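Local coordinates for ethylbenzene dehydrogenase alpha-subunit (Aromatoleum aromaticum, PDB 2IVF), which belongs to the molybdopterin oxidoreductase family and carries an iron/sulfur cluster and a molybdenum atom held between two pterin dinucleotide cofactors, at residues P842-S856 and Q912-H924. Sequence-based numbering, arbitrary orientation.
Sequences PFKITGGHPRVSIHS and QPKQCIVYFWDAH. With MGD (2-amino-5,6-dimercapto-7-methyl-3,7,8a,9-tetrahydro-8-oxa-1,3,9,10-tetraaza-anthracen-4-one guanosine dinucleotide), chain M.
Strands 843-846 and 915-917 pair in parallel through a ladder of four backbone hydrogen bonds: K844 N to K914 O, C916 N to K844 O, T846 N to C916 O (2.8 Å) and V918 N to T846 O. Beyond G847 the chains stay side by side but their pairing slackens: a water accepts from G848 N and donates to V918 O, and F920 N reaches G848 O only weakly (3.3 Å).

On one face of the sheet, Q915 NE2 donates to T846 OG1 (3.0 Å), which lies close to the amide plane, while Q915 OE1 accepts from Q912 N, so both ends of the amide are fixed. On the other face, C916 SG sits against I845 CG1 (3.8 Å).

Aromatic packing follows. With CG between backbone N and carbonyl carbon (chi1 65°), F920 sends its edge onto the face of H849, planes at 76°, while P850 CD lies over the F920 ring, 3.7 Å from its centroid. MGD C10 lies over the opposite face of H849, toward the rim.

The same loop, 848-855, turns its backbone to MGD: H849 N binds O1B, S853 O takes N18, and H855 N holds O17 (2.7 Å). H849 NE2 and H855 ND1 are hydrogen-bonded to the second pterin dinucleotide cofactor, MD1.

Within this dinucleotide-binding domain of the double-psi barrel clan, strand 969-975 flanks 843-846 and strand 873-877 flanks 915-917, while helix 610-613 packs against S856 and D922.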
loop_
_atom_site.group_PDB
_atom_site.type_symbol
_atom_site.label_atom_id
_atom_site.label_comp_id
_atom_site.label_asym_id
_atom_site.label_seq_id
_atom_site.Cartn_x
_atom_site.Cartn_y
_atom_site.Cartn_z
ATOM N N PRO A 842 -11.488 -8.307 -26.180
ATOM C CA PRO A 842 -10.754 -9.502 -25.811
ATOM C C PRO A 842 -10.094 -9.556 -24.446
ATOM O O PRO A 842 -9.828 -10.665 -24.004
ATOM C CB PRO A 842 -9.700 -9.605 -26.908
ATOM C CG PRO A 842 -9.385 -8.255 -27.199
ATOM C CD PRO A 842 -10.666 -7.441 -27.025
ATOM N N PHE A 843 -9.839 -8.433 -23.761
ATOM C CA PHE A 843 -9.211 -8.531 -22.450
ATOM C C PHE A 843 -10.297 -8.521 -21.390
ATOM O O PHE A 843 -11.354 -7.926 -21.571
ATOM C CB PHE A 843 -8.226 -7.402 -22.148
ATOM C CG PHE A 843 -7.012 -7.419 -23.019
ATOM C CD1 PHE A 843 -7.078 -6.900 -24.296
ATOM C CD2 PHE A 843 -5.806 -7.998 -22.579
ATOM C CE1 PHE A 843 -5.963 -6.924 -25.128
ATOM C CE2 PHE A 843 -4.692 -8.022 -23.413
ATOM C CZ PHE A 843 -4.766 -7.476 -24.666
ATOM N N LYS A 844 -10.027 -9.216 -20.306
ATOM C CA LYS A 844 -10.812 -9.110 -19.076
ATOM C C LYS A 844 -10.010 -8.295 -18.089
ATOM O O LYS A 844 -8.886 -8.663 -17.732
ATOM C CB LYS A 844 -11.146 -10.483 -18.528
ATOM C CG LYS A 844 -12.319 -11.116 -19.210
ATOM C CD LYS A 844 -12.784 -12.289 -18.372
ATOM C CE LYS A 844 -13.990 -12.930 -18.952
ATOM N NZ LYS A 844 -14.388 -14.072 -18.103
ATOM N N ILE A 845 -10.583 -7.165 -17.652
ATOM C CA ILE A 845 -9.864 -6.261 -16.797
ATOM C C ILE A 845 -10.181 -6.588 -15.349
ATOM O O ILE A 845 -11.347 -6.698 -14.954
ATOM C CB ILE A 845 -10.164 -4.771 -17.166
ATOM C CG1 ILE A 845 -9.191 -3.829 -16.445
ATOM C CG2 ILE A 845 -11.663 -4.386 -16.918
ATOM C CD1 ILE A 845 -9.030 -2.505 -17.234
ATOM N N THR A 846 -9.129 -6.716 -14.562
ATOM C CA THR A 846 -9.263 -6.896 -13.153
ATOM C C THR A 846 -8.545 -5.756 -12.424
ATOM O O THR A 846 -7.825 -4.936 -13.034
ATOM C CB THR A 846 -8.727 -8.277 -12.678
ATOM O OG1 THR A 846 -7.310 -8.366 -12.870
ATOM C CG2 THR A 846 -9.451 -9.456 -13.399
ATOM N N GLY A 847 -8.756 -5.692 -11.118
ATOM C CA GLY A 847 -8.137 -4.673 -10.303
ATOM C C GLY A 847 -7.645 -5.157 -8.962
ATOM O O GLY A 847 -7.388 -6.337 -8.753
ATOM N N GLY A 848 -7.553 -4.218 -8.033
ATOM C CA GLY A 848 -7.130 -4.574 -6.679
ATOM C C GLY A 848 -6.871 -3.275 -5.968
ATOM O O GLY A 848 -6.698 -2.213 -6.591
ATOM N N HIS A 849 -6.902 -3.328 -4.660
ATOM C CA HIS A 849 -6.672 -2.151 -3.915
ATOM C C HIS A 849 -5.174 -1.903 -3.969
ATOM O O HIS A 849 -4.389 -2.829 -3.998
ATOM C CB HIS A 849 -7.224 -2.355 -2.513
ATOM C CG HIS A 849 -8.715 -2.167 -2.466
ATOM N ND1 HIS A 849 -9.357 -1.494 -1.453
ATOM C CD2 HIS A 849 -9.651 -2.410 -3.406
ATOM C CE1 HIS A 849 -10.647 -1.391 -1.740
ATOM N NE2 HIS A 849 -10.859 -1.967 -2.912
ATOM N N PRO A 850 -4.796 -0.652 -4.056
ATOM C CA PRO A 850 -3.440 -0.268 -4.303
ATOM C C PRO A 850 -2.494 -0.645 -3.191
ATOM O O PRO A 850 -2.784 -0.452 -2.020
ATOM C CB PRO A 850 -3.503 1.231 -4.482
ATOM C CG PRO A 850 -4.793 1.641 -3.905
ATOM C CD PRO A 850 -5.712 0.497 -3.989
ATOM N N ARG A 851 -1.358 -1.176 -3.579
ATOM C CA ARG A 851 -0.252 -1.271 -2.644
ATOM C C ARG A 851 0.116 0.121 -2.150
ATOM O O ARG A 851 0.403 0.311 -0.953
ATOM C CB ARG A 851 0.971 -1.821 -3.321
ATOM C CG ARG A 851 2.184 -1.676 -2.455
ATOM C CD ARG A 851 3.401 -2.297 -3.099
ATOM N NE ARG A 851 3.433 -3.714 -2.945
ATOM C CZ ARG A 851 3.998 -4.559 -3.784
ATOM N NH1 ARG A 851 4.437 -4.175 -4.979
ATOM N NH2 ARG A 851 3.968 -5.836 -3.478
ATOM N N VAL A 852 0.040 1.102 -3.048
ATOM C CA VAL A 852 0.807 2.350 -2.866
ATOM C C VAL A 852 0.052 3.431 -2.075
ATOM O O VAL A 852 0.560 4.529 -1.830
ATOM C CB VAL A 852 1.274 2.892 -4.231
ATOM C CG1 VAL A 852 2.160 1.847 -4.929
ATOM C CG2 VAL A 852 0.052 3.228 -5.143
ATOM N N SER A 853 -1.162 3.107 -1.673
ATOM C CA SER A 853 -2.058 4.052 -1.009
ATOM C C SER A 853 -3.119 3.265 -0.311
ATOM O O SER A 853 -3.403 2.135 -0.715
ATOM C CB SER A 853 -2.699 5.018 -2.005
ATOM O OG SER A 853 -3.608 5.928 -1.375
ATOM N N ILE A 854 -3.710 3.866 0.729
ATOM C CA ILE A 854 -4.968 3.371 1.298
ATOM C C ILE A 854 -6.061 4.186 0.559
ATOM O O ILE A 854 -6.245 5.410 0.759
ATOM C CB ILE A 854 -5.062 3.498 2.829
ATOM C CG1 ILE A 854 -3.875 2.788 3.498
ATOM C CG2 ILE A 854 -6.345 2.929 3.339
ATOM C CD1 ILE A 854 -3.785 1.237 3.221
ATOM N N HIS A 855 -6.764 3.518 -0.349
ATOM C CA HIS A 855 -7.666 4.216 -1.268
ATOM C C HIS A 855 -6.929 5.380 -1.930
ATOM O O HIS A 855 -5.808 5.171 -2.375
ATOM C CB HIS A 855 -8.939 4.594 -0.523
ATOM C CG HIS A 855 -9.526 3.418 0.133
ATOM N ND1 HIS A 855 -10.179 2.442 -0.575
ATOM C CD2 HIS A 855 -9.400 2.956 1.395
ATOM C CE1 HIS A 855 -10.507 1.464 0.250
ATOM N NE2 HIS A 855 -10.049 1.745 1.449
ATOM N N SER A 856 -7.488 6.605 -1.957
ATOM C CA SER A 856 -6.795 7.733 -2.599
ATOM C C SER A 856 -6.043 8.610 -1.608
ATOM O O SER A 856 -5.503 9.658 -1.986
ATOM C CB SER A 856 -7.774 8.606 -3.397
ATOM O OG SER A 856 -8.550 7.832 -4.306
ATOM N N GLN A 912 -1.943 -12.889 -16.534
ATOM C CA GLN A 912 -2.469 -13.943 -17.386
ATOM C C GLN A 912 -2.714 -13.402 -18.779
ATOM O O GLN A 912 -3.219 -12.259 -18.936
ATOM C CB GLN A 912 -3.755 -14.505 -16.788
ATOM C CG GLN A 912 -4.289 -15.660 -17.571
ATOM C CD GLN A 912 -5.472 -16.343 -16.900
ATOM O OE1 GLN A 912 -6.420 -16.693 -17.564
ATOM N NE2 GLN A 912 -5.407 -16.543 -15.586
ATOM N N PRO A 913 -2.389 -14.182 -19.825
ATOM C CA PRO A 913 -2.804 -13.725 -21.154
ATOM C C PRO A 913 -4.282 -13.333 -21.246
ATOM O O PRO A 913 -5.156 -14.102 -20.808
ATOM C CB PRO A 913 -2.566 -14.958 -22.040
ATOM C CG PRO A 913 -1.331 -15.592 -21.406
ATOM C CD PRO A 913 -1.636 -15.449 -19.908
ATOM N N LYS A 914 -4.525 -12.164 -21.828
ATOM C CA LYS A 914 -5.877 -11.595 -22.039
ATOM C C LYS A 914 -6.534 -11.160 -20.743
ATOM O O LYS A 914 -7.692 -10.830 -20.715
ATOM C CB LYS A 914 -6.781 -12.525 -22.841
ATOM C CG LYS A 914 -6.193 -12.981 -24.205
ATOM C CD LYS A 914 -5.538 -11.866 -25.019
ATOM C CE LYS A 914 -4.799 -12.434 -26.292
ATOM N NZ LYS A 914 -3.571 -13.243 -25.878
ATOM N N GLN A 915 -5.759 -11.120 -19.689
ATOM C CA GLN A 915 -6.127 -10.374 -18.487
ATOM C C GLN A 915 -5.376 -9.041 -18.599
ATOM O O GLN A 915 -4.269 -9.016 -19.126
ATOM C CB GLN A 915 -5.670 -11.127 -17.235
ATOM C CG GLN A 915 -5.899 -10.392 -15.887
ATOM C CD GLN A 915 -5.129 -10.986 -14.730
ATOM O OE1 GLN A 915 -4.179 -11.702 -14.936
ATOM N NE2 GLN A 915 -5.537 -10.656 -13.506
ATOM N N CYS A 916 -5.929 -7.950 -18.082
ATOM C CA CYS A 916 -5.085 -6.788 -17.764
ATOM C C CYS A 916 -5.586 -6.270 -16.430
ATOM O O CYS A 916 -6.727 -6.539 -16.022
ATOM C CB CYS A 916 -5.152 -5.698 -18.826
ATOM S SG CYS A 916 -6.846 -5.053 -19.120
ATOM N N ILE A 917 -4.715 -5.549 -15.747
ATOM C CA ILE A 917 -4.945 -5.174 -14.373
ATOM C C ILE A 917 -4.696 -3.699 -14.161
ATOM O O ILE A 917 -3.636 -3.183 -14.554
ATOM C CB ILE A 917 -3.942 -5.894 -13.467
ATOM C CG1 ILE A 917 -3.980 -7.415 -13.717
ATOM C CG2 ILE A 917 -4.199 -5.556 -11.979
ATOM C CD1 ILE A 917 -2.861 -8.174 -12.962
ATOM N N VAL A 918 -5.638 -3.029 -13.502
ATOM C CA VAL A 918 -5.409 -1.683 -12.998
ATOM C C VAL A 918 -5.839 -1.637 -11.543
ATOM O O VAL A 918 -7.006 -1.819 -11.233
ATOM C CB VAL A 918 -6.214 -0.614 -13.805
ATOM C CG1 VAL A 918 -5.922 0.796 -13.280
ATOM C CG2 VAL A 918 -5.951 -0.723 -15.322
ATOM N N TYR A 919 -4.861 -1.492 -10.662
ATOM C CA TYR A 919 -5.092 -1.255 -9.237
ATOM C C TYR A 919 -5.493 0.184 -9.189
ATOM O O TYR A 919 -4.924 0.973 -9.928
ATOM C CB TYR A 919 -3.780 -1.413 -8.475
ATOM C CG TYR A 919 -3.220 -2.805 -8.574
ATOM C CD1 TYR A 919 -3.766 -3.829 -7.836
ATOM C CD2 TYR A 919 -2.116 -3.081 -9.382
ATOM C CE1 TYR A 919 -3.240 -5.103 -7.908
ATOM C CE2 TYR A 919 -1.622 -4.351 -9.480
ATOM C CZ TYR A 919 -2.154 -5.341 -8.715
ATOM O OH TYR A 919 -1.690 -6.613 -8.793
ATOM N N PHE A 920 -6.525 0.543 -8.427
ATOM C CA PHE A 920 -7.170 1.815 -8.747
ATOM C C PHE A 920 -6.357 3.042 -8.456
ATOM O O PHE A 920 -5.418 3.020 -7.647
ATOM C CB PHE A 920 -8.586 1.919 -8.175
ATOM C CG PHE A 920 -8.676 1.940 -6.687
ATOM C CD1 PHE A 920 -8.276 3.049 -5.983
ATOM C CD2 PHE A 920 -9.235 0.883 -5.999
ATOM C CE1 PHE A 920 -8.403 3.098 -4.625
ATOM C CE2 PHE A 920 -9.369 0.926 -4.610
ATOM C CZ PHE A 920 -8.989 2.025 -3.941
ATOM N N TRP A 921 -6.730 4.128 -9.134
ATOM C CA TRP A 921 -6.065 5.415 -9.033
ATOM C C TRP A 921 -7.141 6.483 -8.915
ATOM O O TRP A 921 -8.314 6.248 -9.300
ATOM C CB TRP A 921 -5.238 5.672 -10.305
ATOM C CG TRP A 921 -4.180 4.617 -10.495
ATOM C CD1 TRP A 921 -4.259 3.520 -11.293
ATOM C CD2 TRP A 921 -2.929 4.532 -9.814
ATOM N NE1 TRP A 921 -3.092 2.767 -11.208
ATOM C CE2 TRP A 921 -2.257 3.377 -10.307
ATOM C CE3 TRP A 921 -2.270 5.360 -8.912
ATOM C CZ2 TRP A 921 -1.004 2.988 -9.850
ATOM C CZ3 TRP A 921 -1.042 4.980 -8.466
ATOM C CH2 TRP A 921 -0.416 3.808 -8.918
ATOM N N ASP A 922 -6.778 7.654 -8.398
ATOM C CA ASP A 922 -7.756 8.725 -8.343
ATOM C C ASP A 922 -7.935 9.255 -9.732
ATOM O O ASP A 922 -6.999 9.245 -10.520
ATOM C CB ASP A 922 -7.301 9.817 -7.378
ATOM C CG ASP A 922 -8.450 10.631 -6.811
ATOM O OD1 ASP A 922 -9.605 10.578 -7.327
ATOM O OD2 ASP A 922 -8.127 11.391 -5.860
ATOM N N ALA A 923 -9.134 9.747 -10.040
ATOM C CA ALA A 923 -9.484 10.118 -11.419
ATOM C C ALA A 923 -8.638 11.233 -12.041
ATOM O O ALA A 923 -8.353 11.190 -13.242
ATOM C CB ALA A 923 -10.944 10.444 -11.536
ATOM N N HIS A 924 -8.208 12.214 -11.239
ATOM C CA HIS A 924 -7.424 13.327 -11.780
ATOM C C HIS A 924 -5.931 12.983 -11.893
ATOM O O HIS A 924 -5.057 13.865 -12.141
ATOM C CB HIS A 924 -7.697 14.639 -11.037
ATOM C CG HIS A 924 -7.465 14.596 -9.558
ATOM N ND1 HIS A 924 -7.168 13.437 -8.870
ATOM C CD2 HIS A 924 -7.537 15.580 -8.629
ATOM C CE1 HIS A 924 -7.038 13.719 -7.588
ATOM N NE2 HIS A 924 -7.252 15.010 -7.415
HETATM P PB MGD M . -8.445 -7.038 -3.956
HETATM O O1B MGD M . -7.360 -6.037 -3.762
HETATM O O2B MGD M . -9.549 -6.614 -4.856
HETATM O O3B MGD M . -9.124 -7.580 -2.640
HETATM O O3A MGD M . -8.342 -6.172 -0.667
HETATM P PA MGD M . -8.579 -7.685 -1.113
HETATM O O1A MGD M . -7.271 -8.340 -1.003
HETATM O O2A MGD M . -9.695 -8.252 -0.380
HETATM O "O5'" MGD M . -7.827 -8.401 -4.545
HETATM C "C5'" MGD M . -7.004 -8.345 -5.720
HETATM C "C4'" MGD M . -6.795 -9.750 -6.278
HETATM O "O4'" MGD M . -8.017 -10.251 -6.801
HETATM C "C3'" MGD M . -5.950 -9.511 -7.507
HETATM O "O3'" MGD M . -4.591 -9.656 -7.112
HETATM C "C2'" MGD M . -6.405 -10.629 -8.454
HETATM O "O2'" MGD M . -5.328 -11.563 -8.656
HETATM C "C1'" MGD M . -7.584 -11.276 -7.710
HETATM N N9 MGD M . -8.667 -11.568 -8.679
HETATM C C8 MGD M . -9.273 -10.729 -9.533
HETATM N N7 MGD M . -10.238 -11.360 -10.213
HETATM C C5 MGD M . -10.245 -12.637 -9.753
HETATM C C6 MGD M . -10.953 -13.796 -10.039
HETATM O O6 MGD M . -11.834 -13.895 -10.903
HETATM N N1 MGD M . -10.641 -14.941 -9.301
HETATM C C2 MGD M . -9.645 -15.011 -8.316
HETATM N N2 MGD M . -9.400 -16.195 -7.656
HETATM N N3 MGD M . -8.990 -13.875 -8.040
HETATM C C4 MGD M . -9.258 -12.735 -8.748
HETATM C C10 MGD M . -9.370 -5.250 -0.672
HETATM C C11 MGD M . -9.353 -4.511 0.644
HETATM O O11 MGD M . -8.122 -3.930 0.781
HETATM C C12 MGD M . -10.491 -3.496 0.825
HETATM S S12 MGD M . -12.095 -3.769 0.159
HETATM C C13 MGD M . -10.259 -2.343 1.532
HETATM S S13 MGD M . -11.551 -1.214 1.759
HETATM C C14 MGD M . -8.907 -2.046 2.083
HETATM N N15 MGD M . -8.262 -1.096 1.132
HETATM C C16 MGD M . -6.863 -1.052 0.976
HETATM C C17 MGD M . -6.223 -0.100 0.225
HETATM O O17 MGD M . -6.864 0.786 -0.391
HETATM N N18 MGD M . -4.818 -0.161 0.138
HETATM C C19 MGD M . -4.077 -1.104 0.780
HETATM N N19 MGD M . -2.739 -1.073 0.623
HETATM N N20 MGD M . -4.741 -2.040 1.474
HETATM C C21 MGD M . -6.077 -2.011 1.606
HETATM N N22 MGD M . -6.735 -2.989 2.345
HETATM C C23 MGD M . -8.094 -3.371 2.096
HETATM O O HOH W 1 -8.688 -1.564 -8.965
#